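Local coordinates for protein GH86A beta-porphyranase (Bacteroides plebeius, PDB 4AW7) that cleaves beta-1,4 linkages between galactose and 6-sulfated L-galactose in the red-seaweed polysaccharide porphyran, releasing mostly disaccharides, at residues 322-327 with 333-338; 229-234 with 315-320. All coordinates share one frame; numbering follows the deposited sequence.

From the N terminus, the chain first reaches residues 229-234, at the C-terminal end of strand 225-233. Contact 2 closes a long loop of 80 residues when 315-320 comes up at the end of strand 311-316, joining two strands of the catalytic barrel that flank strand 268-276. Contact 1 follows in series, neither nested nor crossed: 322-327 turns back onto 333-338 after five intervening residues, within the long loop leading to strand 340-342. The two sites touch, because Ala337 O probably accepts a hydrogen bond from Ser319 N and Ala337 CB packs on Phe317. Together they tie the barrel mouth to its following loop around one bound oligosaccharide, sharing its sulfated galactose and the neighbouring galactose.

Contact 1. Residues 322-327 with 333-338; sequences AEWHIT and TSYSAA. With L6S (6-O-sulfo-alpha-L-galactopyranose), chain B; GAL (beta-D-galactopyranose), chain C; GLA (alpha-D-galactopyranose), chain D; GAL (beta-D-galactopyranose), chain E.
Trp324 turns the edge of its six-membered ring to the face of Tyr335, an edge-to-face pair with centroids 5.1 Å apart and planes at 55°. With CG wedged between its backbone N and carbonyl carbon (chi1 58°), the indole leaves one face for the galactose of chain C, whose C5 lies 3.7 Å from Trp324 CE3. Trp324 NE1 also reaches the sulfate of the adjoining sugar, a weak bond of 3.0 Å to O3S of L6S. Tyr335 places CE2 3.2 Å from the ester oxygen O6 of L6S. His325 completes the aromatic cluster: Tyr335 CB sits over its imidazole face, 4.1 Å from the centroid, a CH-pi contact. In the plane of that imidazole, His325 ND1 donates to Thr333 O at 2.8 Å, nearly straight at 165° although the donor stands well above the carbonyl plane. A water links Ala322 O to Tyr335 N. Trp324 thus gives the galactose a platform, and with Tyr335 and Ala322 it lines the sulfate group, consistent with the enzyme's inactivity on non-sulfated agarose. Since His325 NE2 also hydrogen-bonds Asp283 OD1, the imidazole is held at both nitrogens and is plausibly protonated on both.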
loop_
_atom_site.group_PDB
_atom_site.type_symbol
_atom_site.label_atom_id
_atom_site.label_comp_id
_atom_site.label_asym_id
_atom_site.label_seq_id
_atom_site.Cartn_x
_atom_site.Cartn_y
_atom_site.Cartn_z
ATOM N N ALA A 322 -12.970 -14.845 -11.895
ATOM C CA ALA A 322 -13.155 -13.775 -12.892
ATOM C C ALA A 322 -13.910 -14.252 -14.134
ATOM O O ALA A 322 -13.495 -14.074 -15.290
ATOM C CB ALA A 322 -11.808 -13.108 -13.257
ATOM N N GLU A 323 -15.077 -14.840 -13.877
ATOM C CA GLU A 323 -15.813 -15.520 -14.966
ATOM C C GLU A 323 -16.288 -14.561 -16.016
ATOM O O GLU A 323 -16.469 -14.969 -17.160
ATOM C CB GLU A 323 -17.001 -16.329 -14.422
ATOM C CG GLU A 323 -16.559 -17.414 -13.504
ATOM C CD GLU A 323 -17.634 -18.336 -13.048
ATOM O OE1 GLU A 323 -18.287 -18.901 -13.929
ATOM O OE2 GLU A 323 -17.770 -18.506 -11.809
ATOM N N TRP A 324 -16.538 -13.318 -15.622
ATOM C CA TRP A 324 -16.935 -12.252 -16.545
ATOM C C TRP A 324 -15.995 -12.124 -17.756
ATOM O O TRP A 324 -16.430 -11.641 -18.817
ATOM C CB TRP A 324 -17.040 -10.899 -15.789
ATOM C CG TRP A 324 -15.749 -10.516 -15.113
ATOM C CD1 TRP A 324 -15.389 -10.801 -13.823
ATOM C CD2 TRP A 324 -14.617 -9.877 -15.714
ATOM N NE1 TRP A 324 -14.126 -10.359 -13.585
ATOM C CE2 TRP A 324 -13.619 -9.772 -14.712
ATOM C CE3 TRP A 324 -14.351 -9.355 -16.986
ATOM C CZ2 TRP A 324 -12.394 -9.189 -14.947
ATOM C CZ3 TRP A 324 -13.128 -8.766 -17.217
ATOM C CH2 TRP A 324 -12.143 -8.717 -16.214
ATOM N N HIS A 325 -14.735 -12.529 -17.624
ATOM C CA HIS A 325 -13.754 -12.381 -18.709
ATOM C C HIS A 325 -13.847 -13.511 -19.728
ATOM O O HIS A 325 -13.314 -13.398 -20.847
ATOM C CB HIS A 325 -12.324 -12.361 -18.141
ATOM C CG HIS A 325 -11.256 -11.968 -19.132
ATOM N ND1 HIS A 325 -10.611 -12.869 -19.956
ATOM C CD2 HIS A 325 -10.649 -10.777 -19.342
ATOM C CE1 HIS A 325 -9.683 -12.241 -20.662
ATOM N NE2 HIS A 325 -9.702 -10.964 -20.324
ATOM N N ILE A 326 -14.432 -14.630 -19.301
ATOM C CA ILE A 326 -14.310 -15.890 -20.042
ATOM C C ILE A 326 -15.443 -15.940 -21.078
ATOM O O ILE A 326 -16.509 -16.475 -20.818
ATOM C CB ILE A 326 -14.336 -17.117 -19.113
ATOM C CG1 ILE A 326 -13.288 -16.992 -18.006
ATOM C CG2 ILE A 326 -14.101 -18.394 -19.918
ATOM C CD1 ILE A 326 -13.330 -18.054 -16.995
ATOM N N THR A 327 -15.198 -15.304 -22.206
ATOM C CA THR A 327 -16.247 -15.069 -23.195
ATOM C C THR A 327 -15.711 -15.456 -24.561
ATOM O O THR A 327 -14.504 -15.544 -24.771
ATOM C CB THR A 327 -16.634 -13.576 -23.257
ATOM O OG1 THR A 327 -15.475 -12.825 -23.647
ATOM C CG2 THR A 327 -17.208 -13.064 -21.914
ATOM N N THR A 333 -10.421 -16.998 -22.735
ATOM C CA THR A 333 -9.308 -16.840 -21.848
ATOM C C THR A 333 -9.770 -16.280 -20.496
ATOM O O THR A 333 -10.788 -15.596 -20.384
ATOM C CB THR A 333 -8.221 -15.913 -22.427
ATOM O OG1 THR A 333 -8.755 -14.602 -22.647
ATOM C CG2 THR A 333 -7.635 -16.478 -23.697
ATOM N N SER A 334 -8.965 -16.587 -19.485
ATOM C CA SER A 334 -9.127 -16.000 -18.154
ATOM C C SER A 334 -8.434 -14.638 -18.112
ATOM O O SER A 334 -7.561 -14.330 -18.935
ATOM C CB SER A 334 -8.524 -16.935 -17.126
ATOM O OG SER A 334 -9.321 -18.107 -16.994
ATOM N N TYR A 335 -8.868 -13.815 -17.167
ATOM C CA TYR A 335 -8.239 -12.514 -16.904
ATOM C C TYR A 335 -6.894 -12.744 -16.214
ATOM O O TYR A 335 -6.761 -13.628 -15.389
ATOM C CB TYR A 335 -9.153 -11.689 -16.008
ATOM C CG TYR A 335 -8.707 -10.292 -15.732
ATOM C CD1 TYR A 335 -8.374 -9.414 -16.750
ATOM C CD2 TYR A 335 -8.690 -9.807 -14.437
ATOM C CE1 TYR A 335 -8.001 -8.091 -16.471
ATOM C CE2 TYR A 335 -8.317 -8.500 -14.149
ATOM C CZ TYR A 335 -7.971 -7.638 -15.158
ATOM O OH TYR A 335 -7.621 -6.347 -14.838
ATOM N N SER A 336 -5.922 -11.893 -16.550
ATOM C CA SER A 336 -4.572 -12.002 -16.001
ATOM C C SER A 336 -4.522 -12.065 -14.485
ATOM O O SER A 336 -3.661 -12.740 -13.934
ATOM C CB SER A 336 -3.671 -10.882 -16.514
ATOM O OG SER A 336 -4.110 -9.612 -16.094
ATOM N N ALA A 337 -5.416 -11.350 -13.802
ATOM C CA ALA A 337 -5.375 -11.303 -12.331
ATOM C C ALA A 337 -6.026 -12.523 -11.667
ATOM O O ALA A 337 -5.955 -12.636 -10.435
ATOM C CB ALA A 337 -6.026 -10.005 -11.834
ATOM N N ALA A 338 -6.666 -13.412 -12.438
ATOM C CA ALA A 338 -7.388 -14.526 -11.866
ATOM C C ALA A 338 -6.513 -15.368 -10.942
ATOM O O ALA A 338 -5.333 -15.543 -11.189
ATOM C CB ALA A 338 -7.994 -15.390 -12.988
HETATM O O1S L6S B . -10.997 -8.513 -9.826
HETATM O O2S L6S B . -10.560 -9.973 -11.754
HETATM O O3S L6S B . -12.676 -8.743 -11.541
HETATM C C1 L6S B . -9.998 -2.939 -12.607
HETATM C C2 L6S B . -11.095 -2.750 -13.631
HETATM C C3 L6S B . -11.159 -3.983 -14.544
HETATM C C4 L6S B . -11.419 -5.257 -13.654
HETATM C C5 L6S B . -10.314 -5.333 -12.595
HETATM C C6 L6S B . -10.720 -6.342 -11.497
HETATM O O2 L6S B . -10.915 -1.528 -14.376
HETATM O O3 L6S B . -12.180 -3.856 -15.545
HETATM O O4 L6S B . -12.711 -5.114 -13.042
HETATM O O5 L6S B . -10.124 -4.121 -11.855
HETATM O O6 L6S B . -10.596 -7.653 -12.028
HETATM S S1 L6S B . -11.221 -8.794 -11.221
HETATM C C1 GAL C . -13.694 -6.009 -13.532
HETATM C C2 GAL C . -14.768 -6.124 -12.468
HETATM C C3 GAL C . -15.875 -7.000 -13.053
HETATM C C4 GAL C . -16.440 -6.380 -14.341
HETATM C C5 GAL C . -15.254 -6.153 -15.272
HETATM C C6 GAL C . -15.681 -5.506 -16.570
HETATM O O2 GAL C . -14.267 -6.648 -11.236
HETATM O O3 GAL C . -16.862 -7.103 -12.050
HETATM O O4 GAL C . -17.093 -5.132 -14.068
HETATM O O5 GAL C . -14.266 -5.337 -14.632
HETATM O O6 GAL C . -14.549 -5.308 -17.378
HETATM C C1 GLA D . -5.964 -0.561 -12.579
HETATM C C2 GLA D . -7.409 -1.045 -12.803
HETATM C C3 GLA D . -7.475 -2.560 -12.877
HETATM C C4 GLA D . -6.400 -3.134 -13.765
HETATM C C5 GLA D . -5.027 -2.616 -13.303
HETATM C C6 GLA D . -3.884 -3.435 -14.008
HETATM O O1 GLA D . -5.484 -0.642 -11.305
HETATM O O2 GLA D . -8.279 -0.504 -11.757
HETATM O O3 GLA D . -8.677 -2.998 -13.453
HETATM O O4 GLA D . -6.644 -2.764 -15.136
HETATM O O5 GLA D . -5.072 -1.131 -13.519
HETATM O O6 GLA D . -3.536 -4.595 -13.132
HETATM C C1 GAL E . -5.964 -0.561 -12.579
HETATM C C2 GAL E . -7.409 -1.045 -12.803
HETATM C C3 GAL E . -7.475 -2.560 -12.877
HETATM C C4 GAL E . -6.400 -3.134 -13.765
HETATM C C5 GAL E . -5.027 -2.616 -13.303
HETATM C C6 GAL E . -3.884 -3.435 -14.008
HETATM O O1 GAL E . -5.986 0.922 -12.571
HETATM O O2 GAL E . -8.279 -0.504 -11.757
HETATM O O3 GAL E . -8.677 -2.998 -13.453
HETATM O O4 GAL E . -6.644 -2.764 -15.136
HETATM O O5 GAL E . -5.072 -1.131 -13.519
HETATM O O6 GAL E . -3.536 -4.595 -13.132
HETATM O O HOH W 1 -10.983 -15.111 -15.781
#

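Contact 2. Residues 229-234 with 315-320; sequences HLYDGI and IPFVSD. With GLA (alpha-D-galactopyranose), chain D; GAL (beta-D-galactopyranose), chain E; L6S (6-O-sulfo-alpha-L-galactopyranose), chain B.
Tyr231 OH is hydrogen-bonded to Glu272 OE1 and rests over the face of Phe317, 3.0 Å from its CG, a tight approach. Tyr231 lies near the C-terminal end of strand 225-233 and Phe317 just beyond strand 311-316 in the (beta/alpha)8 barrel, where the intervening strand 268-276 carries Glu272, the probable nucleophile. Their rings form an offset edge-to-face pair, the tyrosine supplying the edge, with centroids 5.9 Å apart and planes at 78°. Phe317 swings its ring anti to the backbone N (chi1 -163°), which turns one face to the hydroxyl while the rim meets L6S. Both anomers modelled for the galactose at the cleavage subsite put O6 beside this pair, 3.2 Å from Tyr231 OH and 3.4 Å from Phe317 CE2. With Ile276, the two aromatics form the pocket that contributes to the tolerance of methylated galactose; the nearness of O6 is consistent with a methyl group carried there. On the same side of the sugar, nearer its O1, His229 ND1 is hydrogen-bonded to Glu146 OE2, the probable proton donor. Past Pro316 the chain leaves the strand and reaches the sulfate: Ser319 OG donates to O2S of L6S at 2.8 Å.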
loop_
_atom_site.group_PDB
_atom_site.type_symbol
_atom_site.label_atom_id
_atom_site.label_comp_id
_atom_site.label_asym_id
_atom_site.label_seq_id
_atom_site.Cartn_x
_atom_site.Cartn_y
_atom_site.Cartn_z
ATOM N N HIS A 229 -3.249 3.154 -6.218
ATOM C CA HIS A 229 -2.847 1.869 -6.765
ATOM C C HIS A 229 -1.350 1.879 -7.001
ATOM O O HIS A 229 -0.807 2.889 -7.496
ATOM C CB HIS A 229 -3.568 1.625 -8.084
ATOM C CG HIS A 229 -5.052 1.542 -7.931
ATOM N ND1 HIS A 229 -5.927 1.562 -9.002
ATOM C CD2 HIS A 229 -5.808 1.459 -6.812
ATOM C CE1 HIS A 229 -7.159 1.446 -8.511
ATOM N NE2 HIS A 229 -7.109 1.390 -7.198
ATOM N N LEU A 230 -0.684 0.797 -6.611
ATOM C CA LEU A 230 0.771 0.684 -6.732
ATOM C C LEU A 230 1.148 -0.500 -7.594
ATOM O O LEU A 230 0.938 -1.655 -7.198
ATOM C CB LEU A 230 1.422 0.540 -5.349
ATOM C CG LEU A 230 1.290 1.736 -4.414
ATOM C CD1 LEU A 230 1.832 1.343 -3.040
ATOM C CD2 LEU A 230 1.966 2.999 -4.974
ATOM N N TYR A 231 1.745 -0.202 -8.747
ATOM C CA TYR A 231 2.135 -1.226 -9.699
ATOM C C TYR A 231 3.589 -1.089 -10.144
ATOM O O TYR A 231 4.080 0.033 -10.386
ATOM C CB TYR A 231 1.246 -1.159 -10.948
ATOM C CG TYR A 231 -0.111 -1.794 -10.711
ATOM C CD1 TYR A 231 -0.252 -3.174 -10.759
ATOM C CD2 TYR A 231 -1.222 -1.043 -10.441
ATOM C CE1 TYR A 231 -1.467 -3.769 -10.532
ATOM C CE2 TYR A 231 -2.464 -1.641 -10.214
ATOM C CZ TYR A 231 -2.559 -3.010 -10.292
ATOM O OH TYR A 231 -3.776 -3.629 -10.093
ATOM N N ASP A 232 4.232 -2.233 -10.314
ATOM C CA ASP A 232 5.481 -2.362 -11.031
ATOM C C ASP A 232 5.201 -2.750 -12.469
ATOM O O ASP A 232 4.324 -3.571 -12.708
ATOM C CB ASP A 232 6.319 -3.467 -10.389
ATOM C CG ASP A 232 6.978 -3.069 -9.125
ATOM O OD1 ASP A 232 7.097 -1.876 -8.837
ATOM O OD2 ASP A 232 7.388 -3.975 -8.374
ATOM N N GLY A 233 5.945 -2.199 -13.411
ATOM C CA GLY A 233 5.949 -2.673 -14.799
ATOM C C GLY A 233 6.913 -3.831 -14.900
ATOM O O GLY A 233 7.987 -3.896 -14.240
ATOM N N ILE A 234 6.578 -4.802 -15.706
ATOM C CA ILE A 234 7.466 -5.940 -15.841
ATOM C C ILE A 234 7.745 -6.232 -17.307
ATOM O O ILE A 234 6.846 -6.114 -18.119
ATOM C CB ILE A 234 6.839 -7.186 -15.175
ATOM C CG1 ILE A 234 6.824 -7.033 -13.648
ATOM C CG2 ILE A 234 7.567 -8.456 -15.629
ATOM C CD1 ILE A 234 5.881 -7.977 -12.898
ATOM N N ILE A 315 -4.791 -4.366 -0.825
ATOM C CA ILE A 315 -5.354 -5.473 -1.605
ATOM C C ILE A 315 -4.391 -5.885 -2.708
ATOM O O ILE A 315 -4.239 -5.196 -3.716
ATOM C CB ILE A 315 -6.687 -5.078 -2.281
ATOM C CG1 ILE A 315 -7.716 -4.434 -1.320
ATOM C CG2 ILE A 315 -7.300 -6.301 -3.022
ATOM C CD1 ILE A 315 -8.331 -5.328 -0.317
ATOM N N PRO A 316 -3.706 -7.022 -2.550
ATOM C CA PRO A 316 -2.935 -7.615 -3.631
ATOM C C PRO A 316 -3.835 -7.814 -4.864
ATOM O O PRO A 316 -4.963 -8.291 -4.715
ATOM C CB PRO A 316 -2.530 -8.986 -2.990
ATOM C CG PRO A 316 -2.543 -8.736 -1.546
ATOM C CD PRO A 316 -3.702 -7.871 -1.348
ATOM N N PHE A 317 -3.348 -7.424 -6.037
ATOM C CA PHE A 317 -4.169 -7.531 -7.231
ATOM C C PHE A 317 -4.117 -8.927 -7.827
ATOM O O PHE A 317 -3.439 -9.173 -8.832
ATOM C CB PHE A 317 -3.883 -6.417 -8.240
ATOM C CG PHE A 317 -4.972 -6.273 -9.256
ATOM C CD1 PHE A 317 -6.168 -5.677 -8.891
ATOM C CD2 PHE A 317 -4.818 -6.701 -10.566
ATOM C CE1 PHE A 317 -7.165 -5.480 -9.806
ATOM C CE2 PHE A 317 -5.839 -6.478 -11.476
ATOM C CZ PHE A 317 -6.982 -5.913 -11.095
ATOM N N VAL A 318 -4.835 -9.818 -7.163
ATOM C CA VAL A 318 -5.048 -11.203 -7.542
ATOM C C VAL A 318 -6.502 -11.443 -7.107
ATOM O O VAL A 318 -6.874 -11.125 -5.960
ATOM C CB VAL A 318 -4.069 -12.178 -6.872
ATOM C CG1 VAL A 318 -3.811 -11.857 -5.393
ATOM C CG2 VAL A 318 -4.568 -13.641 -7.036
ATOM N N SER A 319 -7.338 -11.927 -8.023
ATOM C CA SER A 319 -8.754 -11.981 -7.794
ATOM C C SER A 319 -9.292 -13.376 -7.510
ATOM O O SER A 319 -9.126 -13.888 -6.403
ATOM C CB SER A 319 -9.496 -11.239 -8.890
ATOM O OG SER A 319 -9.262 -11.845 -10.146
ATOM N N ASP A 320 -9.992 -13.964 -8.480
ATOM C CA ASP A 320 -10.865 -15.086 -8.209
ATOM C C ASP A 320 -11.045 -15.893 -9.489
ATOM O O ASP A 320 -10.066 -16.109 -10.246
ATOM C CB ASP A 320 -12.134 -14.583 -7.526
ATOM C CG ASP A 320 -12.796 -13.443 -8.272
ATOM O OD1 ASP A 320 -12.693 -13.392 -9.510
ATOM O OD2 ASP A 320 -13.457 -12.613 -7.595
HETATM C C1 GLA D . -5.964 -0.561 -12.579
HETATM C C2 GLA D . -7.409 -1.045 -12.803
HETATM C C3 GLA D . -7.475 -2.560 -12.877
HETATM C C4 GLA D . -6.400 -3.134 -13.765
HETATM C C5 GLA D . -5.027 -2.616 -13.303
HETATM C C6 GLA D . -3.884 -3.435 -14.008
HETATM O O1 GLA D . -5.484 -0.642 -11.305
HETATM O O2 GLA D . -8.279 -0.504 -11.757
HETATM O O3 GLA D . -8.677 -2.998 -13.453
HETATM O O4 GLA D . -6.644 -2.764 -15.136
HETATM O O5 GLA D . -5.072 -1.131 -13.519
HETATM O O6 GLA D . -3.536 -4.595 -13.132
HETATM C C1 GAL E . -5.964 -0.561 -12.579
HETATM C C2 GAL E . -7.409 -1.045 -12.803
HETATM C C3 GAL E . -7.475 -2.560 -12.877
HETATM C C4 GAL E . -6.400 -3.134 -13.765
HETATM C C5 GAL E . -5.027 -2.616 -13.303
HETATM C C6 GAL E . -3.884 -3.435 -14.008
HETATM O O1 GAL E . -5.986 0.922 -12.571
HETATM O O2 GAL E . -8.279 -0.504 -11.757
HETATM O O3 GAL E . -8.677 -2.998 -13.453
HETATM O O4 GAL E . -6.644 -2.764 -15.136
HETATM O O5 GAL E . -5.072 -1.131 -13.519
HETATM O O6 GAL E . -3.536 -4.595 -13.132
HETATM O O1S L6S B . -10.997 -8.513 -9.826
HETATM O O2S L6S B . -10.560 -9.973 -11.754
HETATM O O3S L6S B . -12.676 -8.743 -11.541
HETATM C C1 L6S B . -9.998 -2.939 -12.607
HETATM C C2 L6S B . -11.095 -2.750 -13.631
HETATM C C3 L6S B . -11.159 -3.983 -14.544
HETATM C C4 L6S B . -11.419 -5.257 -13.654
HETATM C C5 L6S B . -10.314 -5.333 -12.595
HETATM C C6 L6S B . -10.720 -6.342 -11.497
HETATM O O2 L6S B . -10.915 -1.528 -14.376
HETATM O O3 L6S B . -12.180 -3.856 -15.545
HETATM O O4 L6S B . -12.711 -5.114 -13.042
HETATM O O5 L6S B . -10.124 -4.121 -11.855
HETATM O O6 L6S B . -10.596 -7.653 -12.028
HETATM S S1 L6S B . -11.221 -8.794 -11.221
#